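Protein arginine N-methyltransferase SFM1 (Saccharomyces cerevisiae, PDB 5C77) transfers one methyl group from S-adenosyl-L-methionine to an arginine of the ribosomal protein Rps3, as a protein-arginine N-methyltransferase of the SPOUT clan. Local coordinates at residues I4-E9 and Y101-G106; L32-L37 and L53-T58; Q137-T142 and F180-D185. All blocks are in the same frame, centred on the assembly; numbering follows the deposited sequence.

Interaction 1 of 3, residues I4-E9 and Y101-G106; sequences IIEHME and YFVFGG. With SAH (S-adenosyl-L-homocysteine), chain C.
Ile4 pairs with Val103 and Ile5 with Phe104 in the parallel part of the mixed sheet, where two neighbouring strands run toward the S-adenosyl-L-homocysteine pocket of this SPOUT-clan enzyme. Three backbone bonds join the strands: Ile4 N to Phe102 O (2.9 Å), Phe104 N to Ile4 O and Glu6 N to Phe104 O.

On the face bearing Ile4, its CD1 touches Tyr101 CD1 at 3.6 Å, the two side chains crossing at a slant; Val103 lies alongside Ile4 and points the same way. On the other face Phe104 turns its ring so that Ile4 O lies in the ring plane at its edge, and Phe104 CD2 comes within 3.6 Å of the ribose O2' of the ligand. Helix 140-151 packs on this face through Ile144.

Beyond the paired residues Met8 folds back over the glycines. Its CG, anti to the carbonyl carbon (chi1 -80°), is set 3.3 Å from Gly105 O, and the bend at chi2 (-54°) brings Met8 SD to 3.7 Å from Gly106 C. Met8 CB meets SAH CA at 3.6 Å. Cutting the side chain back to an alanine is likely to remove the CG and SD contacts, leaving the backbone of Gly105 and Gly106 without that cover. Gly106 has backbone angles that call for glycine, and a CB would also collide with Met8 CG. Glu6 turns its carboxylate, through OE1, to a salt bridge with Arg116 and a hydrogen bond with Ser36 OG.

The chemistry thus divides the work: backbone bonds fix the strand ends, and apolar atoms and bare glycine backbone shape the wall against the ligand.

Interaction 2 of 3, residues L32-L37 and L53-T58; sequences LILSSL and LGLRWT
Leu34 and Leu55 meet at a slant, Leu34 CD2 lying 4.0 Å from Leu55 CD2, and this crossing illustrates how side-chain packing can supplement the backbone bonds of a short strand. Leu55 CD1 faces Leu34 CB as Leu55 CD2 faces Leu34 CD2, so the two chains touch at base and tip. With CG of Leu34 trans to its own nitrogen (chi1 -171°) and beside the carbonyl carbon, the branch carries CD2 to Leu55. Trp57 stands on the same face as Leu34. There the two residues touch through their CB atoms, while the indole leads away from strand 32-35 and packs against Leu51 of helix 48-52.

Ile33 and Arg56 occupy the other face. The side chains of Ile33 and Thr58 cross at an angle, their CG2 methyls 3.9 Å apart, and Thr58 CG2 also lies 3.6 Å from Leu34 O. Thr58 places OG1 trans to the backbone N (chi1 175°), turning the hydroxyl to Lys60 N and Asp68 and the methyl to strand 32-35. The aliphatic part of Arg56 passes Leu32 O, with Arg56 CB at 3.7 Å; the chain then bends at chi3 and its NH2 forms a salt bridge with Asp71.

The backbones run parallel. Leu34 N bonds Arg56 O at 2.8 Å; Thr58 N returns to Leu34 O with a bent angle of 135° at the hydrogen; Leu37 N reaches Thr58 O at a longer 3.3 Å. Where the chains part at the other end, a water donates to Leu32 O and accepts from Arg56 N, both at 2.6 Å.

This closes the beta-alpha-beta unit of strand 32-35, helix 48-52 and strand 56-57. The chemistry implies a seam with direct bonds at Leu34 and Thr58, a water spanning the gap beside Leu32, and leucine packing backing it on one face.

Interaction 3 of 3, residues Q137-T142 and F180-D185; sequences QMTTDT and FRYVLD. With SAH (S-adenosyl-L-homocysteine), chain C.
Met138 and Gln137 touch the ligand with one side and the segment 180-185 with the other. Met138 N donates to N7 of the adenine of S-adenosyl-L-homocysteine at 3.0 Å, and Gln137 NE2 lies 3.4 Å from SAH C8. Thr140 OG1 approaches the ligand sulfur, SD, at 3.4 Å, which places the first turn of helix 140-151 beside the atom that would carry the transferred methyl in S-adenosyl-L-methionine.

The second shell fixes this loop. Gln137 O accepts from Arg181 N at 3.0 Å, and the same oxygen sits in the plane of the Phe180 ring at its edge. The Gln137 side chain lies beside that ring and points the same way, CG touching Phe180 CD1 and CE1, the amide and ring planes 70° apart. Over one ring face comes Thr139 CG2, 3.9 Å from the centroid of Phe180 and 12° off its normal, a CH-pi contact. With OG1 of Thr139 set between its backbone N and carbonyl carbon (chi1 67°), the methyl is left for the ring and the hydroxyl, at the N-cap position, for a bond with Thr142 OG1. A water accepts from Thr139 N and donates to Arg181 O, and lies over one face of the Tyr182 ring.

Farther out, Met138 stretches its extended chain so that CE meets Arg181 CD at 3.7 Å, while the guanidinium is held by Asp164 and Asp135 and lies against Phe162 in a cation-pi contact. The contact thus wedges the start of helix 140-151 against strand 181-183, an edge of the three-stranded antiparallel sheet, with helix 14-27 touching Thr139 and Asp141.

Overall arrangement
Along the chain, interaction 2 falls within the span bridged by interaction 1, and interaction 3 follows both. Interactions 1 and 2 have centres about 10 Å apart and share the mixed sheet, where strands 3-6 and 32-35 are neighbours; Ile5 O meets Ser35 N between them. The centre of interaction 3 lies about 16 Å from that of interaction 1 and about 21 Å from that of interaction 2, across the chain's centre from the latter. It joins helix 140-151 to the separate antiparallel sheet. Interactions 1 and 3 meet through Ile5 and Thr140 and both touch the ligand, so the cofactor site links the large sheet to the later chain, while interaction 2 extends that sheet away.

Interaction 1 of 3, residues I4-E9 and Y101-G106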
loop_
_atom_site.group_PDB
_atom_site.type_symbol
_atom_site.label_atom_id
_atom_site.label_comp_id
_atom_site.label_asym_id
_atom_site.label_seq_id
_atom_site.Cartn_x
_atom_site.Cartn_y
_atom_site.Cartn_z
ATOM N N ILE A 4 3.371 -3.698 11.805
ATOM C CA ILE A 4 2.678 -4.533 12.776
ATOM C C ILE A 4 2.011 -3.675 13.837
ATOM O O ILE A 4 2.687 -2.970 14.576
ATOM C CB ILE A 4 3.652 -5.474 13.498
ATOM C CG1 ILE A 4 4.418 -6.330 12.492
ATOM C CG2 ILE A 4 2.906 -6.342 14.483
ATOM C CD1 ILE A 4 5.546 -7.139 13.128
ATOM N N ILE A 5 0.689 -3.733 13.918
ATOM C CA ILE A 5 -0.009 -2.995 14.959
ATOM C C ILE A 5 -0.476 -3.902 16.078
ATOM O O ILE A 5 -1.218 -4.852 15.850
ATOM C CB ILE A 5 -1.212 -2.220 14.415
ATOM C CG1 ILE A 5 -0.769 -1.226 13.338
ATOM C CG2 ILE A 5 -1.899 -1.478 15.545
ATOM C CD1 ILE A 5 -1.935 -0.496 12.704
ATOM N N GLU A 6 -0.025 -3.611 17.288
ATOM C CA GLU A 6 -0.547 -4.276 18.470
ATOM C C GLU A 6 -1.906 -3.668 18.739
ATOM O O GLU A 6 -2.012 -2.461 18.936
ATOM C CB GLU A 6 0.366 -4.020 19.663
ATOM C CG GLU A 6 1.803 -4.434 19.437
ATOM C CD GLU A 6 1.973 -5.940 19.480
ATOM O OE1 GLU A 6 1.440 -6.555 20.427
ATOM O OE2 GLU A 6 2.629 -6.506 18.571
ATOM N N HIS A 7 -2.950 -4.484 18.732
ATOM C CA HIS A 7 -4.290 -3.956 18.920
ATOM C C HIS A 7 -4.424 -3.356 20.325
ATOM O O HIS A 7 -4.296 -4.072 21.318
ATOM C CB HIS A 7 -5.345 -5.033 18.666
ATOM C CG HIS A 7 -6.748 -4.523 18.755
ATOM N ND1 HIS A 7 -7.180 -3.419 18.055
ATOM C CD2 HIS A 7 -7.810 -4.954 19.476
ATOM C CE1 HIS A 7 -8.452 -3.193 18.338
ATOM N NE2 HIS A 7 -8.856 -4.108 19.198
ATOM N N MET A 8 -4.672 -2.041 20.389
ATOM C CA MET A 8 -4.663 -1.285 21.652
ATOM C C MET A 8 -6.029 -0.975 22.276
ATOM O O MET A 8 -6.211 0.088 22.872
ATOM C CB MET A 8 -3.897 0.037 21.488
ATOM C CG MET A 8 -2.374 -0.063 21.562
ATOM S SD MET A 8 -1.697 -0.861 23.043
ATOM C CE MET A 8 -1.489 -2.538 22.429
ATOM N N GLU A 9 -6.982 -1.889 22.148
ATOM C CA GLU A 9 -8.262 -1.732 22.835
ATOM C C GLU A 9 -9.019 -3.048 22.931
ATOM O O GLU A 9 -8.630 -4.041 22.322
ATOM C CB GLU A 9 -9.124 -0.639 22.184
ATOM C CG GLU A 9 -9.461 -0.848 20.709
ATOM C CD GLU A 9 -10.311 0.290 20.151
ATOM O OE1 GLU A 9 -11.550 0.131 20.078
ATOM O OE2 GLU A 9 -9.741 1.349 19.801
ATOM N N TYR A 101 10.640 -4.539 9.869
ATOM C CA TYR A 101 9.338 -4.420 10.529
ATOM C C TYR A 101 9.224 -3.174 11.388
ATOM O O TYR A 101 10.174 -2.787 12.075
ATOM C CB TYR A 101 9.067 -5.628 11.414
ATOM C CG TYR A 101 8.919 -6.911 10.651
ATOM C CD1 TYR A 101 7.676 -7.318 10.184
ATOM C CD2 TYR A 101 10.024 -7.723 10.398
ATOM C CE1 TYR A 101 7.535 -8.492 9.488
ATOM C CE2 TYR A 101 9.892 -8.899 9.700
ATOM C CZ TYR A 101 8.645 -9.279 9.248
ATOM O OH TYR A 101 8.501 -10.449 8.554
ATOM N N PHE A 102 8.039 -2.571 11.359
ATOM C CA PHE A 102 7.745 -1.377 12.136
ATOM C C PHE A 102 6.579 -1.623 13.069
ATOM O O PHE A 102 5.448 -1.819 12.635
ATOM C CB PHE A 102 7.478 -0.206 11.210
ATOM C CG PHE A 102 8.682 0.218 10.464
ATOM C CD1 PHE A 102 9.016 -0.391 9.265
ATOM C CD2 PHE A 102 9.520 1.178 10.985
ATOM C CE1 PHE A 102 10.153 -0.034 8.586
ATOM C CE2 PHE A 102 10.662 1.552 10.304
ATOM C CZ PHE A 102 10.983 0.940 9.101
ATOM N N VAL A 103 6.869 -1.612 14.361
ATOM C CA VAL A 103 5.900 -2.030 15.364
ATOM C C VAL A 103 5.282 -0.839 16.099
ATOM O O VAL A 103 5.967 0.115 16.478
ATOM C CB VAL A 103 6.528 -3.041 16.361
ATOM C CG1 VAL A 103 5.497 -3.543 17.358
ATOM C CG2 VAL A 103 7.143 -4.205 15.602
ATOM N N PHE A 104 3.971 -0.908 16.269
ATOM C CA PHE A 104 3.235 0.118 16.966
ATOM C C PHE A 104 2.629 -0.494 18.212
ATOM O O PHE A 104 1.858 -1.460 18.136
ATOM C CB PHE A 104 2.183 0.725 16.048
ATOM C CG PHE A 104 2.771 1.360 14.823
ATOM C CD1 PHE A 104 3.143 0.588 13.737
ATOM C CD2 PHE A 104 2.987 2.721 14.771
ATOM C CE1 PHE A 104 3.708 1.165 12.623
ATOM C CE2 PHE A 104 3.544 3.301 13.659
ATOM C CZ PHE A 104 3.905 2.525 12.582
ATOM N N GLY A 105 3.041 0.045 19.360
ATOM C CA GLY A 105 2.536 -0.364 20.659
ATOM C C GLY A 105 1.519 0.645 21.145
ATOM O O GLY A 105 0.589 0.984 20.414
ATOM N N GLY A 106 1.707 1.148 22.360
ATOM C CA GLY A 106 0.805 2.141 22.914
ATOM C C GLY A 106 0.443 1.885 24.369
ATOM O O GLY A 106 1.181 1.212 25.100
HETATM N N SAH C . -5.685 3.462 21.867
HETATM C CA SAH C . -4.230 3.580 21.836
HETATM C CB SAH C . -3.789 4.462 20.666
HETATM C CG SAH C . -2.335 4.274 20.231
HETATM S SD SAH C . -1.805 5.393 18.904
HETATM C C SAH C . -3.697 4.114 23.169
HETATM O O SAH C . -2.483 4.214 23.379
HETATM O OXT SAH C . -4.467 4.450 24.076
HETATM C "C5'" SAH C . -0.172 5.498 19.672
HETATM C "C4'" SAH C . 0.904 4.756 18.891
HETATM O "O4'" SAH C . 1.265 5.466 17.718
HETATM C "C3'" SAH C . 2.156 4.611 19.744
HETATM O "O3'" SAH C . 2.228 3.320 20.281
HETATM C "C2'" SAH C . 3.296 4.801 18.785
HETATM O "O2'" SAH C . 3.671 3.544 18.256
HETATM C "C1'" SAH C . 2.675 5.604 17.668
HETATM N N9 SAH C . 3.072 7.016 17.812
HETATM C C8 SAH C . 2.252 8.094 18.012
HETATM N N7 SAH C . 3.009 9.207 18.088
HETATM C C5 SAH C . 4.306 8.857 17.941
HETATM C C6 SAH C . 5.492 9.588 17.933
HETATM N N6 SAH C . 5.483 10.907 18.092
HETATM N N1 SAH C . 6.691 8.928 17.759
HETATM C C2 SAH C . 6.723 7.564 17.588
HETATM N N3 SAH C . 5.550 6.847 17.601
HETATM C C4 SAH C . 4.360 7.479 17.768
#

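Interaction 2 of 3, residues L32-L37 and L53-T58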
loop_
_atom_site.group_PDB
_atom_site.type_symbol
_atom_site.label_atom_id
_atom_site.label_comp_id
_atom_site.label_asym_id
_atom_site.label_seq_id
_atom_site.Cartn_x
_atom_site.Cartn_y
_atom_site.Cartn_z
ATOM N N LEU A 32 0.254 -4.988 6.377
ATOM C CA LEU A 32 -0.132 -4.731 7.751
ATOM C C LEU A 32 -0.477 -6.031 8.463
ATOM O O LEU A 32 -1.272 -6.813 7.969
ATOM C CB LEU A 32 -1.341 -3.799 7.794
ATOM C CG LEU A 32 -1.799 -3.462 9.219
ATOM C CD1 LEU A 32 -0.690 -2.726 9.981
ATOM C CD2 LEU A 32 -3.089 -2.660 9.203
ATOM N N ILE A 33 0.119 -6.273 9.618
ATOM C CA ILE A 33 -0.383 -7.334 10.480
ATOM C C ILE A 33 -0.919 -6.752 11.784
ATOM O O ILE A 33 -0.221 -6.024 12.483
ATOM C CB ILE A 33 0.660 -8.446 10.756
ATOM C CG1 ILE A 33 0.858 -9.325 9.515
ATOM C CG2 ILE A 33 0.185 -9.348 11.874
ATOM C CD1 ILE A 33 1.826 -8.782 8.496
ATOM N N LEU A 34 -2.176 -7.048 12.091
ATOM C CA LEU A 34 -2.747 -6.691 13.389
ATOM C C LEU A 34 -2.478 -7.838 14.371
ATOM O O LEU A 34 -2.944 -8.961 14.169
ATOM C CB LEU A 34 -4.251 -6.417 13.266
ATOM C CG LEU A 34 -4.911 -5.825 14.521
ATOM C CD1 LEU A 34 -4.334 -4.450 14.877
ATOM C CD2 LEU A 34 -6.416 -5.757 14.372
ATOM N N SER A 35 -1.711 -7.563 15.421
ATOM C CA SER A 35 -1.269 -8.626 16.316
ATOM C C SER A 35 -1.774 -8.502 17.758
ATOM O O SER A 35 -2.424 -7.518 18.130
ATOM C CB SER A 35 0.250 -8.703 16.313
ATOM O OG SER A 35 0.794 -7.609 17.025
ATOM N N SER A 36 -1.480 -9.535 18.547
ATOM C CA SER A 36 -1.757 -9.573 19.987
ATOM C C SER A 36 -3.210 -9.392 20.348
ATOM O O SER A 36 -3.515 -8.802 21.375
ATOM C CB SER A 36 -0.940 -8.523 20.738
ATOM O OG SER A 36 0.448 -8.800 20.658
ATOM N N LEU A 37 -4.106 -9.885 19.509
ATOM C CA LEU A 37 -5.519 -9.818 19.829
ATOM C C LEU A 37 -5.783 -10.833 20.926
ATOM O O LEU A 37 -4.982 -11.754 21.102
ATOM C CB LEU A 37 -6.366 -10.131 18.594
ATOM C CG LEU A 37 -6.720 -8.944 17.700
ATOM C CD1 LEU A 37 -5.578 -8.583 16.750
ATOM C CD2 LEU A 37 -7.970 -9.264 16.932
ATOM N N LEU A 53 -11.600 -5.722 3.483
ATOM C CA LEU A 53 -10.417 -5.028 2.993
ATOM C C LEU A 53 -9.174 -5.914 3.075
ATOM O O LEU A 53 -8.083 -5.499 2.699
ATOM C CB LEU A 53 -10.200 -3.722 3.758
ATOM C CG LEU A 53 -11.192 -2.593 3.481
ATOM C CD1 LEU A 53 -11.024 -1.493 4.518
ATOM C CD2 LEU A 53 -11.047 -2.023 2.062
ATOM N N GLY A 54 -9.344 -7.127 3.587
ATOM C CA GLY A 54 -8.265 -8.096 3.634
ATOM C C GLY A 54 -7.346 -8.040 4.837
ATOM O O GLY A 54 -6.202 -8.466 4.741
ATOM N N LEU A 55 -7.840 -7.538 5.967
ATOM C CA LEU A 55 -7.022 -7.410 7.177
ATOM C C LEU A 55 -6.385 -8.713 7.647
ATOM O O LEU A 55 -7.083 -9.694 7.901
ATOM C CB LEU A 55 -7.842 -6.846 8.331
ATOM C CG LEU A 55 -7.073 -6.850 9.653
ATOM C CD1 LEU A 55 -6.085 -5.687 9.723
ATOM C CD2 LEU A 55 -8.011 -6.853 10.840
ATOM N N ARG A 56 -5.059 -8.717 7.755
ATOM C CA ARG A 56 -4.341 -9.846 8.334
ATOM C C ARG A 56 -4.213 -9.609 9.834
ATOM O O ARG A 56 -3.675 -8.596 10.277
ATOM C CB ARG A 56 -2.968 -10.038 7.684
ATOM C CG ARG A 56 -3.012 -10.130 6.154
ATOM C CD ARG A 56 -1.622 -10.174 5.530
ATOM N NE ARG A 56 -1.022 -11.500 5.641
ATOM C CZ ARG A 56 0.214 -11.805 5.249
ATOM N NH1 ARG A 56 0.998 -10.880 4.712
ATOM N NH2 ARG A 56 0.669 -13.042 5.394
ATOM N N TRP A 57 -4.738 -10.545 10.613
ATOM C CA TRP A 57 -4.775 -10.402 12.051
ATOM C C TRP A 57 -4.270 -11.673 12.703
ATOM O O TRP A 57 -4.234 -12.728 12.068
ATOM C CB TRP A 57 -6.204 -10.133 12.497
ATOM C CG TRP A 57 -7.162 -11.233 12.124
ATOM C CD1 TRP A 57 -7.885 -11.338 10.967
ATOM C CD2 TRP A 57 -7.507 -12.380 12.916
ATOM N NE1 TRP A 57 -8.659 -12.479 10.993
ATOM C CE2 TRP A 57 -8.442 -13.137 12.178
ATOM C CE3 TRP A 57 -7.120 -12.839 14.185
ATOM C CZ2 TRP A 57 -8.993 -14.322 12.661
ATOM C CZ3 TRP A 57 -7.667 -14.015 14.660
ATOM C CH2 TRP A 57 -8.592 -14.743 13.902
ATOM N N THR A 58 -3.882 -11.570 13.972
ATOM C CA THR A 58 -3.442 -12.735 14.719
ATOM C C THR A 58 -3.510 -12.525 16.229
ATOM O O THR A 58 -3.369 -11.403 16.727
ATOM C CB THR A 58 -2.009 -13.141 14.330
ATOM O OG1 THR A 58 -1.570 -14.226 15.161
ATOM C CG2 THR A 58 -1.062 -11.955 14.486
HETATM O O HOH W 1 -3.588 -6.802 6.721
#

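Interaction 3 of 3, residues Q137-T142 and F180-D185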
loop_
_atom_site.group_PDB
_atom_site.type_symbol
_atom_site.label_atom_id
_atom_site.label_comp_id
_atom_site.label_asym_id
_atom_site.label_seq_id
_atom_site.Cartn_x
_atom_site.Cartn_y
_atom_site.Cartn_z
ATOM N N GLN A 137 2.623 13.897 19.730
ATOM C CA GLN A 137 1.842 12.677 19.695
ATOM C C GLN A 137 1.061 12.605 18.374
ATOM O O GLN A 137 0.526 13.611 17.908
ATOM C CB GLN A 137 0.904 12.666 20.912
ATOM C CG GLN A 137 -0.015 11.468 21.034
ATOM C CD GLN A 137 0.729 10.177 21.324
ATOM O OE1 GLN A 137 1.649 10.147 22.152
ATOM N NE2 GLN A 137 0.336 9.097 20.636
ATOM N N MET A 138 1.010 11.413 17.780
ATOM C CA MET A 138 0.304 11.177 16.523
ATOM C C MET A 138 -0.712 10.044 16.662
ATOM O O MET A 138 -0.536 9.140 17.475
ATOM C CB MET A 138 1.292 10.774 15.422
ATOM C CG MET A 138 2.187 11.877 14.909
ATOM S SD MET A 138 3.320 11.279 13.637
ATOM C CE MET A 138 3.955 12.815 13.003
ATOM N N THR A 139 -1.760 10.074 15.845
ATOM C CA THR A 139 -2.642 8.912 15.713
ATOM C C THR A 139 -1.935 7.762 14.978
ATOM O O THR A 139 -0.915 7.961 14.314
ATOM C CB THR A 139 -3.929 9.256 14.939
ATOM O OG1 THR A 139 -3.598 9.565 13.580
ATOM C CG2 THR A 139 -4.660 10.443 15.582
ATOM N N THR A 140 -2.488 6.560 15.092
ATOM C CA THR A 140 -1.900 5.386 14.454
ATOM C C THR A 140 -1.766 5.526 12.930
ATOM O O THR A 140 -0.743 5.149 12.365
ATOM C CB THR A 140 -2.724 4.125 14.747
ATOM O OG1 THR A 140 -3.304 4.228 16.053
ATOM C CG2 THR A 140 -1.845 2.875 14.652
ATOM N N ASP A 141 -2.791 6.072 12.278
ATOM C CA ASP A 141 -2.784 6.212 10.822
ATOM C C ASP A 141 -1.857 7.328 10.365
ATOM O O ASP A 141 -1.245 7.241 9.292
ATOM C CB ASP A 141 -4.196 6.431 10.281
ATOM C CG ASP A 141 -4.828 7.722 10.786
ATOM O OD1 ASP A 141 -5.444 7.707 11.889
ATOM O OD2 ASP A 141 -4.724 8.744 10.062
ATOM N N THR A 142 -1.753 8.368 11.190
ATOM C CA THR A 142 -0.767 9.421 10.991
ATOM C C THR A 142 0.643 8.887 11.182
ATOM O O THR A 142 1.533 9.180 10.401
ATOM C CB THR A 142 -0.979 10.580 11.973
ATOM O OG1 THR A 142 -2.272 11.150 11.751
ATOM C CG2 THR A 142 0.080 11.656 11.785
ATOM N N PHE A 180 -3.215 16.310 18.372
ATOM C CA PHE A 180 -2.264 15.487 17.650
ATOM C C PHE A 180 -1.626 16.294 16.543
ATOM O O PHE A 180 -2.147 17.329 16.128
ATOM C CB PHE A 180 -2.955 14.292 17.006
ATOM C CG PHE A 180 -3.663 13.383 17.970
ATOM C CD1 PHE A 180 -2.948 12.490 18.758
ATOM C CD2 PHE A 180 -5.050 13.370 18.036
ATOM C CE1 PHE A 180 -3.598 11.632 19.624
ATOM C CE2 PHE A 180 -5.714 12.504 18.895
ATOM C CZ PHE A 180 -4.986 11.640 19.693
ATOM N N ARG A 181 -0.496 15.799 16.060
ATOM C CA ARG A 181 0.108 16.312 14.854
ATOM C C ARG A 181 -0.437 15.507 13.661
ATOM O O ARG A 181 -0.569 14.284 13.736
ATOM C CB ARG A 181 1.629 16.198 14.962
ATOM C CG ARG A 181 2.389 16.425 13.654
ATOM C CD ARG A 181 3.889 16.394 13.896
ATOM N NE ARG A 181 4.353 17.589 14.597
ATOM C CZ ARG A 181 5.395 17.630 15.423
ATOM N NH1 ARG A 181 6.093 16.528 15.678
ATOM N NH2 ARG A 181 5.733 18.777 16.005
ATOM N N TYR A 182 -0.769 16.199 12.576
ATOM C CA TYR A 182 -1.301 15.557 11.372
ATOM C C TYR A 182 -0.505 15.938 10.139
ATOM O O TYR A 182 0.010 17.042 10.050
ATOM C CB TYR A 182 -2.756 15.964 11.135
ATOM C CG TYR A 182 -3.748 15.431 12.142
ATOM C CD1 TYR A 182 -3.997 16.113 13.325
ATOM C CD2 TYR A 182 -4.453 14.259 11.902
ATOM C CE1 TYR A 182 -4.908 15.642 14.244
ATOM C CE2 TYR A 182 -5.371 13.780 12.817
ATOM C CZ TYR A 182 -5.595 14.479 13.987
ATOM O OH TYR A 182 -6.505 14.011 14.909
ATOM N N VAL A 183 -0.428 15.024 9.181
ATOM C CA VAL A 183 0.172 15.319 7.876
ATOM C C VAL A 183 -0.786 16.151 7.014
ATOM O O VAL A 183 -1.980 15.869 6.942
ATOM C CB VAL A 183 0.550 14.021 7.113
ATOM C CG1 VAL A 183 1.338 14.352 5.854
ATOM C CG2 VAL A 183 1.348 13.079 8.006
ATOM N N LEU A 184 -0.269 17.187 6.368
ATOM C CA LEU A 184 -1.107 18.008 5.496
ATOM C C LEU A 184 -1.316 17.362 4.124
ATOM O O LEU A 184 -0.445 16.662 3.614
ATOM C CB LEU A 184 -0.511 19.407 5.340
ATOM C CG LEU A 184 -0.552 20.243 6.615
ATOM C CD1 LEU A 184 0.412 21.419 6.528
ATOM C CD2 LEU A 184 -1.979 20.707 6.901
ATOM N N ASP A 185 -2.482 17.588 3.536
ATOM C CA ASP A 185 -2.695 17.185 2.162
ATOM C C ASP A 185 -2.324 18.338 1.239
ATOM O O ASP A 185 -1.915 19.404 1.702
ATOM C CB ASP A 185 -4.139 16.731 1.932
ATOM C CG ASP A 185 -5.159 17.797 2.290
ATOM O OD1 ASP A 185 -4.782 18.983 2.419
ATOM O OD2 ASP A 185 -6.351 17.445 2.443
HETATM N N SAH C . -5.685 3.462 21.867
HETATM C CA SAH C . -4.230 3.580 21.836
HETATM C CB SAH C . -3.789 4.462 20.666
HETATM C CG SAH C . -2.335 4.274 20.231
HETATM S SD SAH C . -1.805 5.393 18.904
HETATM C C SAH C . -3.697 4.114 23.169
HETATM O O SAH C . -2.483 4.214 23.379
HETATM O OXT SAH C . -4.467 4.450 24.076
HETATM C "C5'" SAH C . -0.172 5.498 19.672
HETATM C "C4'" SAH C . 0.904 4.756 18.891
HETATM O "O4'" SAH C . 1.265 5.466 17.718
HETATM C "C3'" SAH C . 2.156 4.611 19.744
HETATM O "O3'" SAH C . 2.228 3.320 20.281
HETATM C "C2'" SAH C . 3.296 4.801 18.785
HETATM O "O2'" SAH C . 3.671 3.544 18.256
HETATM C "C1'" SAH C . 2.675 5.604 17.668
HETATM N N9 SAH C . 3.072 7.016 17.812
HETATM C C8 SAH C . 2.252 8.094 18.012
HETATM N N7 SAH C . 3.009 9.207 18.088
HETATM C C5 SAH C . 4.306 8.857 17.941
HETATM C C6 SAH C . 5.492 9.588 17.933
HETATM N N6 SAH C . 5.483 10.907 18.092
HETATM N N1 SAH C . 6.691 8.928 17.759
HETATM C C2 SAH C . 6.723 7.564 17.588
HETATM N N3 SAH C . 5.550 6.847 17.601
HETATM C C4 SAH C . 4.360 7.479 17.768
HETATM O O HOH W 2 -2.334 12.419 14.283
#